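Local coordinates for arginine kinase (Anthopleura japonica, PDB 4RF6), which catalyses the reversible transfer of a phosphoryl group from ATP to L-arginine and carries two phosphagen kinase units fused in tandem on one chain, at residues 519-523 against 604-608. Residues are numbered along the deposited sequence; the frame is centred on the assembly and turned at random.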
loop_
_atom_site.group_PDB
_atom_site.type_symbol
_atom_site.label_atom_id
_atom_site.label_comp_id
_atom_site.label_asym_id
_atom_site.label_seq_id
_atom_site.Cartn_x
_atom_site.Cartn_y
_atom_site.Cartn_z
ATOM N N THR A 519 -29.305 4.794 7.219
ATOM C CA THR A 519 -30.220 4.325 8.256
ATOM C C THR A 519 -31.195 3.289 7.710
ATOM O O THR A 519 -31.169 2.958 6.522
ATOM C CB THR A 519 -31.039 5.490 8.832
ATOM O OG1 THR A 519 -31.767 6.126 7.774
ATOM C CG2 THR A 519 -30.130 6.514 9.490
ATOM N N GLY A 520 -32.068 2.789 8.580
ATOM C CA GLY A 520 -33.065 1.819 8.169
ATOM C C GLY A 520 -32.431 0.500 7.776
ATOM O O GLY A 520 -31.477 0.048 8.412
ATOM N N ASP A 521 -32.950 -0.111 6.713
ATOM C CA ASP A 521 -32.447 -1.402 6.257
ATOM C C ASP A 521 -31.109 -1.264 5.530
ATOM O O ASP A 521 -30.508 -2.265 5.137
ATOM C CB ASP A 521 -33.474 -2.100 5.360
ATOM C CG ASP A 521 -33.751 -1.334 4.083
ATOM O OD1 ASP A 521 -33.514 -0.107 4.059
ATOM O OD2 ASP A 521 -34.217 -1.953 3.100
ATOM N N LEU A 522 -30.650 -0.026 5.353
ATOM C CA LEU A 522 -29.364 0.233 4.699
ATOM C C LEU A 522 -28.200 0.371 5.685
ATOM O O LEU A 522 -27.035 0.400 5.281
ATOM C CB LEU A 522 -29.443 1.474 3.810
ATOM C CG LEU A 522 -30.242 1.336 2.514
ATOM C CD1 LEU A 522 -30.188 2.611 1.687
ATOM C CD2 LEU A 522 -29.731 0.150 1.710
ATOM N N ALA A 523 -28.516 0.457 6.975
ATOM C CA ALA A 523 -27.487 0.569 8.007
ATOM C C ALA A 523 -26.593 -0.664 8.009
ATOM O O ALA A 523 -27.071 -1.785 7.824
ATOM C CB ALA A 523 -28.120 0.761 9.372
ATOM N N ARG A 604 -34.586 -0.499 -3.104
ATOM C CA ARG A 604 -33.503 -0.416 -2.130
ATOM C C ARG A 604 -32.245 0.153 -2.786
ATOM O O ARG A 604 -31.570 1.014 -2.215
ATOM C CB ARG A 604 -33.213 -1.793 -1.530
ATOM C CG ARG A 604 -32.094 -1.791 -0.485
ATOM C CD ARG A 604 -31.860 -3.176 0.112
ATOM N NE ARG A 604 -33.109 -3.885 0.372
ATOM C CZ ARG A 604 -33.559 -4.897 -0.366
ATOM N NH1 ARG A 604 -32.860 -5.327 -1.412
ATOM N NH2 ARG A 604 -34.708 -5.480 -0.060
ATOM N N LEU A 605 -31.939 -0.322 -3.990
ATOM C CA LEU A 605 -30.773 0.167 -4.723
ATOM C C LEU A 605 -30.831 1.677 -4.946
ATOM O O LEU A 605 -29.842 2.386 -4.721
ATOM C CB LEU A 605 -30.637 -0.546 -6.074
ATOM C CG LEU A 605 -29.452 -0.031 -6.896
ATOM C CD1 LEU A 605 -28.142 -0.373 -6.196
ATOM C CD2 LEU A 605 -29.468 -0.577 -8.315
ATOM N N CYS A 606 -31.992 2.161 -5.381
ATOM C CA CYS A 606 -32.176 3.578 -5.666
ATOM C C CYS A 606 -32.032 4.449 -4.427
ATOM O O CYS A 606 -31.412 5.508 -4.480
ATOM C CB CYS A 606 -33.538 3.818 -6.305
ATOM S SG CYS A 606 -33.595 3.403 -8.057
ATOM N N ARG A 607 -32.624 4.010 -3.320
ATOM C CA ARG A 607 -32.515 4.734 -2.057
ATOM C C ARG A 607 -31.050 4.946 -1.673
ATOM O O ARG A 607 -30.641 6.046 -1.292
ATOM C CB ARG A 607 -33.270 3.989 -0.950
ATOM C CG ARG A 607 -34.787 4.186 -1.019
ATOM C CD ARG A 607 -35.545 3.071 -0.313
ATOM N NE ARG A 607 -34.911 2.720 0.950
ATOM C CZ ARG A 607 -34.819 1.481 1.418
ATOM N NH1 ARG A 607 -35.330 0.470 0.729
ATOM N NH2 ARG A 607 -34.219 1.257 2.576
ATOM N N ALA A 608 -30.253 3.892 -1.806
ATOM C CA ALA A 608 -28.839 3.964 -1.463
ATOM C C ALA A 608 -28.029 4.780 -2.469
ATOM O O ALA A 608 -27.206 5.613 -2.086
ATOM C CB ALA A 608 -28.267 2.580 -1.329
HETATM O O HOH W 1 -33.357 3.864 4.355
HETATM O O HOH W 2 -35.618 -3.882 2.308
#
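Arg604 meets Asp521 through NE, at the edge of its guanidinium: NE lies 3.5 Å from Asp521 OD2, a long salt bridge, with the carboxylate and guanidinium planes turned 67° apart. A water ties the same two groups together, donating to Asp521 OD2 and accepting from Arg604 NH2 at 3.0 Å. The first two torsions of Arg604 are extended and the chain bends at chi3 (-41°), which swings NE toward the carboxylate; the remaining nitrogens are held by Glu593, a salt bridge to NH2, and Ser591, whose OG bonds NH1. Nearer the backbone, Arg604 CG packs against Leu522 CD2 at 3.8 Å. Leu605, next along, turns its side chain to the strands of the antiparallel sheet, against Ile484 and Ile589. The contact lies in the C-terminal catalytic domain of the second kinase unit, where helix 598-616 packs on the sheet through Leu605 and 519-523 leads into strand 524-528, at one edge of the sheet. Arg607 supplies the other salt bridge to Asp521, its NH2 facing OD1 with the two planes nearly coplanar, 10° apart, and the carboxylate at the guanidinium's edge; the modelled separation is too short to trust. A second water donates to Thr519 O (3.2 Å); its bond from Arg607 NH2 shares the uncertainty in that atom's position. Ala608 closes the apolar side: its CB touches Leu522 CD1 at 3.6 Å, and Phe577, at the start of strand 577-581, packs against both residues.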